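Local atomic coordinates of uncharacterized protein (Silicibacter pomeroyi DSS-3, PDB entry 2QTP), a protein that is of unknown biochemical function but belongs to the DUF1185 (amino acid synthesis) family, whose fold is a variant of Bacillus chorismate mutase, and may act in amino-acid metabolism. Residues I8-E13 with A30-V35; P26-V31 with L70-E75; S83-E88 with P127-D132; L131-G136 with A166-D171. All blocks are in the same frame, centred on the assembly; numbering follows the deposited sequence. Where two conformers were deposited one is given.

Contact 1 of 4, residues I8-E13 with A30-V35; sequences IAVFIE and AVAVAV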
loop_
_atom_site.group_PDB
_atom_site.type_symbol
_atom_site.label_atom_id
_atom_site.label_comp_id
_atom_site.label_asym_id
_atom_site.label_seq_id
_atom_site.Cartn_x
_atom_site.Cartn_y
_atom_site.Cartn_z
ATOM N N ILE A 8 2.009 -10.784 4.102
ATOM C CA ILE A 8 0.920 -10.013 3.516
ATOM C C ILE A 8 -0.009 -9.663 4.678
ATOM O O ILE A 8 -0.241 -10.472 5.549
ATOM C CB ILE A 8 0.099 -10.785 2.450
ATOM C CG1 ILE A 8 0.910 -11.014 1.186
ATOM C CG2 ILE A 8 -1.168 -9.990 2.052
ATOM C CD1 ILE A 8 0.162 -11.838 0.189
ATOM N N ALA A 9 -0.529 -8.447 4.695
ATOM C CA ALA A 9 -1.420 -8.034 5.773
ATOM C C ALA A 9 -2.573 -7.247 5.172
ATOM O O ALA A 9 -2.369 -6.485 4.206
ATOM C CB ALA A 9 -0.658 -7.200 6.781
ATOM N N VAL A 10 -3.773 -7.443 5.716
ATOM C CA VAL A 10 -4.971 -6.718 5.258
ATOM C C VAL A 10 -5.633 -6.058 6.479
ATOM O O VAL A 10 -5.793 -6.698 7.530
ATOM C CB VAL A 10 -5.937 -7.644 4.478
ATOM C CG1 VAL A 10 -7.170 -6.887 3.999
ATOM C CG2 VAL A 10 -5.205 -8.293 3.282
ATOM N N PHE A 11 -5.957 -4.775 6.353
ATOM C CA PHE A 11 -6.575 -3.959 7.439
ATOM C C PHE A 11 -7.885 -3.403 6.902
ATOM O O PHE A 11 -7.898 -2.832 5.807
ATOM C CB PHE A 11 -5.712 -2.739 7.826
ATOM C CG PHE A 11 -4.239 -3.043 8.087
ATOM C CD1 PHE A 11 -3.395 -3.507 7.084
ATOM C CD2 PHE A 11 -3.678 -2.785 9.339
ATOM C CE1 PHE A 11 -2.045 -3.761 7.352
ATOM C CE2 PHE A 11 -2.310 -3.021 9.611
ATOM C CZ PHE A 11 -1.506 -3.515 8.618
ATOM N N ILE A 12 -8.984 -3.608 7.630
ATOM C CA ILE A 12 -10.253 -3.016 7.268
ATOM C C ILE A 12 -10.762 -2.185 8.449
ATOM O O ILE A 12 -10.671 -2.605 9.613
ATOM C CB ILE A 12 -11.352 -4.059 7.003
ATOM C CG1 ILE A 12 -10.874 -5.147 6.061
ATOM C CG2 ILE A 12 -12.587 -3.385 6.403
ATOM C CD1 ILE A 12 -11.989 -6.103 5.686
ATOM N N GLU A 13 -11.381 -1.058 8.148
ATOM C CA GLU A 13 -11.902 -0.198 9.176
ATOM C C GLU A 13 -13.306 0.264 8.803
ATOM O O GLU A 13 -13.504 0.786 7.712
ATOM C CB GLU A 13 -10.889 0.930 9.342
ATOM C CG GLU A 13 -11.260 2.123 10.166
ATOM C CD GLU A 13 -10.343 3.303 9.822
ATOM O OE1 GLU A 13 -9.089 3.109 9.884
ATOM O OE2 GLU A 13 -10.897 4.383 9.443
ATOM N N ALA A 30 -10.186 -0.211 3.255
ATOM C CA ALA A 30 -9.354 -1.405 3.352
ATOM C C ALA A 30 -8.008 -1.069 2.772
ATOM O O ALA A 30 -7.912 -0.238 1.855
ATOM C CB ALA A 30 -9.987 -2.588 2.619
ATOM N N VAL A 31 -6.969 -1.703 3.301
ATOM C CA VAL A 31 -5.620 -1.565 2.766
ATOM C C VAL A 31 -4.930 -2.937 2.851
ATOM O O VAL A 31 -5.071 -3.636 3.843
ATOM C CB VAL A 31 -4.785 -0.422 3.472
ATOM C CG1 VAL A 31 -4.842 -0.492 4.938
ATOM C CG2 VAL A 31 -3.309 -0.435 2.997
ATOM N N ALA A 32 -4.284 -3.345 1.767
ATOM C CA ALA A 32 -3.529 -4.600 1.696
ATOM C C ALA A 32 -2.046 -4.211 1.528
ATOM O O ALA A 32 -1.716 -3.324 0.732
ATOM C CB ALA A 32 -4.031 -5.496 0.522
ATOM N N VAL A 33 -1.185 -4.871 2.301
ATOM C CA VAL A 33 0.243 -4.578 2.379
ATOM C C VAL A 33 1.064 -5.859 2.146
ATOM O O VAL A 33 0.696 -6.944 2.645
ATOM C CB VAL A 33 0.604 -4.010 3.786
ATOM C CG1 VAL A 33 2.054 -3.715 3.875
ATOM C CG2 VAL A 33 -0.205 -2.773 4.052
ATOM N N ALA A 34 2.141 -5.732 1.364
ATOM C CA ALA A 34 3.103 -6.839 1.123
ATOM C C ALA A 34 4.478 -6.373 1.519
ATOM O O ALA A 34 4.844 -5.218 1.293
ATOM C CB ALA A 34 3.108 -7.306 -0.329
ATOM N N VAL A 35 5.206 -7.267 2.176
ATOM C CA VAL A 35 6.598 -7.043 2.537
ATOM C C VAL A 35 7.437 -7.936 1.637
ATOM O O VAL A 35 7.314 -9.158 1.667
ATOM C CB VAL A 35 6.874 -7.322 4.028
ATOM C CG1 VAL A 35 8.355 -7.049 4.383
ATOM C CG2 VAL A 35 5.897 -6.499 4.914
#
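Phe11 and Val31 form a hydrogen-bonded pair between antiparallel strands 8-13 and 30-35, Phe11 N giving to Val31 O at 2.9 Å and Val31 N to Phe11 O. A second such pair joins Ala9 and Val33, and Ile8, Val10 and Ile12 stand opposite Ala34, Ala32 and Ala30 on the other face; hydrogen-bonded and non-hydrogen-bonded pairs alternate, as in regular antiparallel pairing. With CG turned beside its own backbone N (chi1 -49°), the Phe11 side chain lies alongside that of Val31, CB 3.8 Å from Val31 CG1. The ring runs on past Val31 O, which sits in plane at its edge, 3.7 Å from CD1, until CE1 comes obliquely to Val33 CG2 at 3.9 Å. An alanine at Phe11 would keep the CB contact, but Val33 CG2 is likely to lose its aromatic neighbour and a gap to open along this face. On the reverse face Val10 CG2 meets the small Ala32 CB at 4.1 Å. There Ile8, Val10 and Ile12 pack on helix 49-70 through Arg65 and Ala69, whereas Val31 reaches Ile150 and Val152, and Val33 reaches Val152, of strand 148-152; strand 162-171 hydrogen-bonds along the far edge of 30-35.

Contact 2 of 4, residues P26-V31 with L70-E75; sequences PTRKAV and LGIRPE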
loop_
_atom_site.group_PDB
_atom_site.type_symbol
_atom_site.label_atom_id
_atom_site.label_comp_id
_atom_site.label_asym_id
_atom_site.label_seq_id
_atom_site.Cartn_x
_atom_site.Cartn_y
_atom_site.Cartn_z
ATOM N N PRO A 26 -22.366 1.813 7.323
ATOM C CA PRO A 26 -21.019 2.236 7.716
ATOM C C PRO A 26 -20.120 2.452 6.530
ATOM O O PRO A 26 -20.220 1.716 5.559
ATOM C CB PRO A 26 -20.492 1.035 8.516
ATOM C CG PRO A 26 -21.730 0.439 9.111
ATOM C CD PRO A 26 -22.774 0.578 8.015
ATOM N N THR A 27 -19.242 3.444 6.609
ATOM C CA THR A 27 -18.283 3.639 5.573
ATOM C C THR A 27 -17.058 2.773 5.891
ATOM O O THR A 27 -16.741 2.533 7.048
ATOM C CB THR A 27 -17.956 5.129 5.383
ATOM O OG1 THR A 27 -17.481 5.684 6.604
ATOM C CG2 THR A 27 -19.219 5.879 4.940
ATOM N N ARG A 28 -16.398 2.263 4.860
ATOM C CA ARG A 28 -15.321 1.325 5.067
ATOM C C ARG A 28 -14.099 1.626 4.234
ATOM O O ARG A 28 -14.200 2.087 3.090
ATOM C CB ARG A 28 -15.789 -0.103 4.769
ATOM C CG ARG A 28 -16.969 -0.594 5.599
ATOM C CD ARG A 28 -17.282 -2.034 5.275
ATOM N NE ARG A 28 -17.662 -2.164 3.865
ATOM C CZ ARG A 28 -17.614 -3.291 3.161
ATOM N NH1 ARG A 28 -17.190 -4.427 3.715
ATOM N NH2 ARG A 28 -17.981 -3.276 1.895
ATOM N N LYS A 29 -12.937 1.354 4.815
ATOM C CA LYS A 29 -11.665 1.501 4.125
ATOM C C LYS A 29 -10.915 0.187 4.284
ATOM O O LYS A 29 -10.982 -0.457 5.344
ATOM C CB LYS A 29 -10.806 2.598 4.757
ATOM C CG LYS A 29 -11.483 3.916 5.006
ATOM C CD LYS A 29 -10.450 4.880 5.563
ATOM C CE LYS A 29 -10.972 6.291 5.710
ATOM N NZ LYS A 29 -9.918 7.090 6.382
ATOM N N ALA A 30 -10.186 -0.211 3.255
ATOM C CA ALA A 30 -9.354 -1.405 3.352
ATOM C C ALA A 30 -8.008 -1.069 2.772
ATOM O O ALA A 30 -7.912 -0.238 1.855
ATOM C CB ALA A 30 -9.987 -2.588 2.619
ATOM N N VAL A 31 -6.969 -1.703 3.301
ATOM C CA VAL A 31 -5.620 -1.565 2.766
ATOM C C VAL A 31 -4.930 -2.937 2.851
ATOM O O VAL A 31 -5.071 -3.636 3.843
ATOM C CB VAL A 31 -4.785 -0.422 3.472
ATOM C CG1 VAL A 31 -4.842 -0.492 4.938
ATOM C CG2 VAL A 31 -3.309 -0.435 2.997
ATOM N N LEU A 70 -13.401 -6.322 1.454
ATOM C CA LEU A 70 -14.584 -5.497 1.552
ATOM C C LEU A 70 -15.781 -6.200 0.938
ATOM O O LEU A 70 -16.886 -5.695 0.985
ATOM C CB LEU A 70 -14.376 -4.183 0.797
ATOM C CG LEU A 70 -13.413 -3.152 1.363
ATOM C CD1 LEU A 70 -13.035 -2.141 0.246
ATOM C CD2 LEU A 70 -13.993 -2.488 2.606
ATOM N N GLY A 71 -15.550 -7.354 0.335
ATOM C CA GLY A 71 -16.615 -8.103 -0.309
ATOM C C GLY A 71 -17.330 -7.283 -1.358
ATOM O O GLY A 71 -18.553 -7.309 -1.425
ATOM N N ILE A 72 -16.587 -6.535 -2.169
ATOM C CA ILE A 72 -17.231 -5.761 -3.222
ATOM C C ILE A 72 -16.618 -6.109 -4.559
ATOM O O ILE A 72 -15.588 -6.780 -4.625
ATOM C CB ILE A 72 -17.148 -4.223 -2.984
ATOM C CG1 ILE A 72 -15.701 -3.716 -3.047
ATOM C CG2 ILE A 72 -17.771 -3.851 -1.654
ATOM C CD1 ILE A 72 -15.596 -2.213 -2.905
ATOM N N ARG A 73 -17.300 -5.666 -5.612
ATOM C CA ARG A 73 -16.795 -5.732 -6.963
ATOM C C ARG A 73 -15.933 -4.469 -7.085
ATOM O O ARG A 73 -16.202 -3.477 -6.419
ATOM C CB ARG A 73 -17.954 -5.744 -7.977
ATOM N N PRO A 74 -14.865 -4.513 -7.882
ATOM C CA PRO A 74 -13.989 -3.350 -8.077
ATOM C C PRO A 74 -14.680 -2.067 -8.529
ATOM O O PRO A 74 -14.230 -0.968 -8.211
ATOM C CB PRO A 74 -13.034 -3.819 -9.166
ATOM C CG PRO A 74 -13.028 -5.308 -9.034
ATOM C CD PRO A 74 -14.379 -5.701 -8.604
ATOM N N GLU A 75 -15.750 -2.205 -9.295
ATOM C CA GLU A 75 -16.493 -1.044 -9.758
ATOM C C GLU A 75 -17.246 -0.339 -8.597
ATOM O O GLU A 75 -17.565 0.844 -8.696
ATOM C CB GLU A 75 -17.418 -1.450 -10.917
ATOM C CG GLU A 75 -16.644 -2.006 -12.119
#
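Leu70 and Arg28 meet where a Schellman motif closes helix 49-70 against the extended strand 26-31. Gly71 turns the chain out of the helix with positive phi (56°), a conformation that favours glycine, and the backbone then leads through Ile72 into the loop before strand 79-86. The strand stays fully extended at Arg28 and Ala30, both of which direct CB toward the helix end. The side chains of Arg28 and Leu70 run alongside in opposing senses: Leu70 CD2 packs 3.7 Å from Arg28 CB and also lies over the centre of one guanidinium face. A bend at chi3 (-62°) of Arg28 folds the guanidinium back across that methyl and brings its two terminal nitrogens to a single acceptor, Leu70 O. NH2 makes the firmer bond, 2.8 Å to Leu70 O in the carbonyl plane on a lone pair; the bond from NH1 is weak. NH2 also forms a salt bridge with Asp171 of strand 162-171, so one nitrogen ties the helix end to two strands. A leucine in place of Arg28 would probably leave the Leu70 carbonyl without these donors and Asp171 without its positive mate. Deeper in, Ala30 CB touches Leu70 CG at 3.7 Å. At the guanidinium edge, Ile72 CG2 approaches Arg28 NH2 to 3.6 Å.

Contact 3 of 4, residues S83-E88 with P127-D132; sequences SAMVGE and PGQVLD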
loop_
_atom_site.group_PDB
_atom_site.type_symbol
_atom_site.label_atom_id
_atom_site.label_comp_id
_atom_site.label_asym_id
_atom_site.label_seq_id
_atom_site.Cartn_x
_atom_site.Cartn_y
_atom_site.Cartn_z
ATOM N N SER A 83 1.100 3.238 -1.809
ATOM C CA SER A 83 2.299 3.801 -1.221
ATOM C C SER A 83 3.312 2.727 -1.097
ATOM O O SER A 83 2.968 1.552 -1.115
ATOM C CB SER A 83 2.037 4.318 0.224
ATOM O OG SER A 83 1.327 5.492 0.162
ATOM N N ALA A 84 4.561 3.128 -0.873
ATOM C CA ALA A 84 5.627 2.157 -0.621
ATOM C C ALA A 84 6.640 2.793 0.350
ATOM O O ALA A 84 6.921 3.983 0.307
ATOM C CB ALA A 84 6.310 1.707 -1.920
HETATM N N MSE A 85 7.141 1.979 1.255
HETATM C CA MSE A 85 8.155 2.409 2.193
HETATM C C MSE A 85 9.340 1.497 1.960
HETATM O O MSE A 85 9.248 0.274 2.126
HETATM C CB MSE A 85 7.691 2.287 3.641
HETATM C CG MSE A 85 8.684 2.771 4.723
HETATM SE SE MSE A 85 8.040 2.459 6.536
HETATM C CE MSE A 85 7.010 4.112 6.787
ATOM N N VAL A 86 10.468 2.127 1.644
ATOM C CA VAL A 86 11.721 1.426 1.397
ATOM C C VAL A 86 12.481 1.281 2.712
ATOM O O VAL A 86 12.535 2.208 3.534
ATOM C CB VAL A 86 12.603 2.209 0.393
ATOM C CG1 VAL A 86 13.728 1.331 -0.156
ATOM C CG2 VAL A 86 11.751 2.746 -0.731
ATOM N N GLY A 87 13.067 0.113 2.929
ATOM C CA GLY A 87 13.951 -0.042 4.087
ATOM C C GLY A 87 15.251 0.729 3.913
ATOM O O GLY A 87 15.632 1.157 2.796
ATOM N N GLU A 88 15.974 0.835 5.012
ATOM C CA GLU A 88 17.153 1.708 5.116
ATOM C C GLU A 88 18.306 1.456 4.092
ATOM O O GLU A 88 19.002 2.397 3.689
ATOM C CB GLU A 88 17.676 1.706 6.602
ATOM C CG GLU A 88 16.600 2.093 7.699
ATOM C CD GLU A 88 17.106 2.071 9.211
ATOM N N PRO A 127 11.600 -0.683 10.567
ATOM C CA PRO A 127 10.538 -1.551 11.085
ATOM C C PRO A 127 9.586 -0.867 12.048
ATOM O O PRO A 127 10.031 -0.210 12.972
ATOM C CB PRO A 127 11.319 -2.665 11.785
ATOM C CG PRO A 127 12.615 -2.733 11.013
ATOM C CD PRO A 127 12.933 -1.301 10.713
ATOM N N GLY A 128 8.281 -1.004 11.821
ATOM C CA GLY A 128 7.293 -0.462 12.732
ATOM C C GLY A 128 6.848 0.957 12.439
ATOM O O GLY A 128 5.910 1.407 13.047
ATOM N N GLN A 129 7.494 1.661 11.508
ATOM C CA GLN A 129 7.098 3.019 11.196
ATOM C C GLN A 129 5.822 3.015 10.371
ATOM O O GLN A 129 5.598 2.138 9.496
ATOM C CB GLN A 129 8.149 3.760 10.385
ATOM C CG GLN A 129 9.365 4.237 11.112
ATOM C CD GLN A 129 10.235 5.084 10.188
ATOM O OE1 GLN A 129 9.726 5.777 9.304
ATOM N NE2 GLN A 129 11.539 5.032 10.387
ATOM N N VAL A 130 5.011 4.030 10.643
ATOM C CA VAL A 130 3.725 4.220 10.003
ATOM C C VAL A 130 3.842 4.792 8.592
ATOM O O VAL A 130 4.589 5.734 8.341
ATOM C CB VAL A 130 2.785 5.120 10.877
ATOM C CG1 VAL A 130 1.547 5.490 10.092
ATOM C CG2 VAL A 130 2.455 4.426 12.227
ATOM N N LEU A 131 3.125 4.168 7.657
ATOM C CA LEU A 131 3.083 4.628 6.263
ATOM C C LEU A 131 1.669 5.138 6.044
ATOM O O LEU A 131 0.697 4.427 6.308
ATOM C CB LEU A 131 3.380 3.460 5.282
ATOM C CG LEU A 131 3.297 3.634 3.769
ATOM C CD1 LEU A 131 4.343 4.635 3.225
ATOM C CD2 LEU A 131 3.449 2.221 3.103
ATOM N N ASP A 132 1.562 6.363 5.557
ATOM C CA ASP A 132 0.283 6.945 5.264
ATOM C C ASP A 132 -0.062 6.653 3.807
ATOM O O ASP A 132 0.688 7.021 2.909
ATOM C CB ASP A 132 0.354 8.439 5.505
ATOM C CG ASP A 132 -0.905 8.995 6.172
ATOM O OD1 ASP A 132 -2.071 8.674 5.756
ATOM O OD2 ASP A 132 -0.692 9.789 7.124
#
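Met85, a selenomethionine, stretches toward residues 129-131 with CG anti to its backbone N (chi1 -178°) and chi2 also extended, then bends at chi3 (-87°) to swing its terminal methyl over the opposing backbone. From the other segment Leu131 points back, its CG likewise turned away from the backbone N (chi1 175°), which sends both methyl branches in between Ser83 and Met85. The Met85 side chain crosses that of Gln129 at about a right angle. Met85 CE lies 3.3 Å from Val130 O and 3.6 Å from Gln129 O, while Gln129 CB and Leu131 CB border it at 3.8 and 4.0 Å. SE sits slightly farther back, 3.9 Å from Gln129 O. Along strand 83-86, Leu131 CD1 rests on Ser83 CB at 3.8 Å and also comes near Ala84 O, and CD2 lies against the same Ser83 CB. Ser83 OG lies 3.2 Å from Asp132 O and is hydrogen-bonded to Ser121 OG of strand 120-124. Ala84, turned away, packs on helix 92-98; Leu131 also touches Val152 of strand 148-152, the antiparallel partner of 131-135. The two segments thus meet mainly through apolar groups, with the selenomethionine methyl set against two peptide carbonyls. Contacts of this kind are weakly directional, so the join between the main sheet and the chain entering strand 131-135 probably depends more on fit than on directed bonds, and the buried serine hydroxyl is satisfied by its neighbour rather than left to the apolar interior.

Contact 4 of 4, residues L131-G136 with A166-D171; sequences LDVPLG and AVAVTD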
loop_
_atom_site.group_PDB
_atom_site.type_symbol
_atom_site.label_atom_id
_atom_site.label_comp_id
_atom_site.label_asym_id
_atom_site.label_seq_id
_atom_site.Cartn_x
_atom_site.Cartn_y
_atom_site.Cartn_z
ATOM N N LEU A 131 3.125 4.168 7.657
ATOM C CA LEU A 131 3.083 4.628 6.263
ATOM C C LEU A 131 1.669 5.138 6.044
ATOM O O LEU A 131 0.697 4.427 6.308
ATOM C CB LEU A 131 3.380 3.460 5.282
ATOM C CG LEU A 131 3.297 3.634 3.769
ATOM C CD1 LEU A 131 4.343 4.635 3.225
ATOM C CD2 LEU A 131 3.449 2.221 3.103
ATOM N N ASP A 132 1.562 6.363 5.557
ATOM C CA ASP A 132 0.283 6.945 5.264
ATOM C C ASP A 132 -0.062 6.653 3.807
ATOM O O ASP A 132 0.688 7.021 2.909
ATOM C CB ASP A 132 0.354 8.439 5.505
ATOM C CG ASP A 132 -0.905 8.995 6.172
ATOM O OD1 ASP A 132 -2.071 8.674 5.756
ATOM O OD2 ASP A 132 -0.692 9.789 7.124
ATOM N N VAL A 133 -1.155 5.931 3.572
ATOM C CA VAL A 133 -1.586 5.618 2.210
ATOM C C VAL A 133 -2.657 6.640 1.778
ATOM O O VAL A 133 -3.712 6.716 2.361
ATOM C CB VAL A 133 -2.131 4.198 2.093
ATOM C CG1 VAL A 133 -2.310 3.829 0.594
ATOM C CG2 VAL A 133 -1.215 3.222 2.827
ATOM N N PRO A 134 -2.367 7.444 0.761
ATOM C CA PRO A 134 -3.332 8.432 0.302
ATOM C C PRO A 134 -4.569 7.796 -0.366
ATOM O O PRO A 134 -4.507 6.668 -0.848
ATOM C CB PRO A 134 -2.522 9.262 -0.691
ATOM C CG PRO A 134 -1.428 8.414 -1.101
ATOM C CD PRO A 134 -1.132 7.459 -0.025
ATOM N N LEU A 135 -5.691 8.491 -0.341
ATOM C CA LEU A 135 -6.926 7.987 -0.953
ATOM C C LEU A 135 -7.522 9.107 -1.800
ATOM O O LEU A 135 -7.994 10.110 -1.270
ATOM C CB LEU A 135 -7.939 7.536 0.105
ATOM C CG LEU A 135 -7.725 6.183 0.780
ATOM C CD1 LEU A 135 -8.656 6.036 2.001
ATOM C CD2 LEU A 135 -7.946 5.053 -0.202
ATOM N N GLY A 136 -7.477 8.942 -3.111
ATOM C CA GLY A 136 -8.006 9.948 -4.001
ATOM C C GLY A 136 -9.343 9.471 -4.523
ATOM O O GLY A 136 -9.457 8.323 -4.970
ATOM N N ALA A 166 1.791 -0.900 -0.231
ATOM C CA ALA A 166 0.399 -0.871 0.154
ATOM C C ALA A 166 -0.519 -0.348 -0.955
ATOM O O ALA A 166 -0.171 0.573 -1.701
ATOM C CB ALA A 166 0.217 0.004 1.437
ATOM N N VAL A 167 -1.703 -0.964 -1.052
ATOM C CA VAL A 167 -2.809 -0.494 -1.897
ATOM C C VAL A 167 -4.056 -0.362 -1.006
ATOM O O VAL A 167 -4.366 -1.264 -0.205
ATOM C CB VAL A 167 -3.073 -1.468 -3.059
ATOM C CG1 VAL A 167 -4.373 -1.119 -3.778
ATOM C CG2 VAL A 167 -1.827 -1.516 -4.037
ATOM N N ALA A 168 -4.764 0.760 -1.130
ATOM C CA ALA A 168 -5.962 1.024 -0.338
ATOM C C ALA A 168 -7.127 1.342 -1.267
ATOM O O ALA A 168 -6.920 1.853 -2.371
ATOM C CB ALA A 168 -5.719 2.190 0.606
ATOM N N VAL A 169 -8.332 1.021 -0.798
ATOM C CA VAL A 169 -9.593 1.243 -1.480
ATOM C C VAL A 169 -10.621 1.615 -0.399
ATOM O O VAL A 169 -10.525 1.143 0.736
ATOM C CB VAL A 169 -10.062 -0.050 -2.236
ATOM C CG1 VAL A 169 -11.323 0.214 -3.029
ATOM C CG2 VAL A 169 -8.963 -0.562 -3.190
ATOM N N THR A 170 -11.567 2.493 -0.727
ATOM C CA THR A 170 -12.640 2.825 0.184
ATOM C C THR A 170 -13.950 2.449 -0.465
ATOM O O THR A 170 -14.050 2.371 -1.683
ATOM C CB THR A 170 -12.737 4.321 0.584
ATOM O OG1 THR A 170 -13.091 5.096 -0.551
ATOM C CG2 THR A 170 -11.457 4.841 1.179
ATOM N N ASP A 171 -14.933 2.177 0.377
ATOM C CA ASP A 171 -16.267 1.851 -0.078
ATOM C C ASP A 171 -17.320 2.585 0.727
ATOM O O ASP A 171 -17.317 2.561 1.965
ATOM C CB ASP A 171 -16.500 0.355 0.065
ATOM C CG ASP A 171 -17.894 -0.045 -0.308
ATOM O OD1 ASP A 171 -18.466 0.553 -1.245
ATOM O OD2 ASP A 171 -18.419 -0.973 0.330
#
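Val133 and Ala168 stand at the centre of a face-to-face meeting of strands 131-135 and 166-171, whose axes pass 7.4 Å apart at an angle of 44°. This is close for two layers joined by side chains, as the small alanines permit; the strands exchange no backbone hydrogen bonds. Val133 can be followed outward from CB, which points toward the other strand and divides into two methyls. CG1, anti to the backbone N (chi1 -169°), goes to Ala168 CB at 3.8 Å. CG2, beside the backbone N, takes the other direction and meets Ala166 CB, also at 3.8 Å. The forked tip therefore spans two alanines that lie two residues apart on the same side of strand 166-171, one methyl for each. To one end of Val133, Leu131 CD2 approaches Ala166 CB more loosely, at 4.3 Å. To the other, Leu135 CD2 reaches Ala168 CB at 3.7 Å, so Ala168 receives a methyl from both Val133 and Leu135. Ala166 and Ala168 also touch Val31 of strand 21-37, and Ala168 touches Ile150, while 131-135 bonds through Leu131, Val133 and Leu135 to strand 148-152. Alternate residues thus face inward from a two-stranded antiparallel sheet onto the large mixed sheet, as is typical of stacked beta layers with an apolar interior, here within a variant of the Bacillus chorismate mutase fold.

Overall arrangement
All four contacts gather around one mixed sheet. Contact 1 pairs its strands 5-15 and 21-37, and contact 2, about 12 Å away between centres, fastens residues 26-31 of strand 21-37 to the end of helix 49-70. Both close before contact 3 opens, and contact 4 begins on the stretch where contact 3 ends. Contacts 3 and 4, centres about 14 Å apart, set strand 131-135 against strands 79-86 and 162-171. Strand 162-171 links the groups, bonding to 21-37 and to 79-86. Contacts 2 and 3 are farthest apart, about 23 Å between centres. Helix 49-70 and the small sheet cover opposite faces of the mixed sheet, and the four contacts hold all three together as one layered unit.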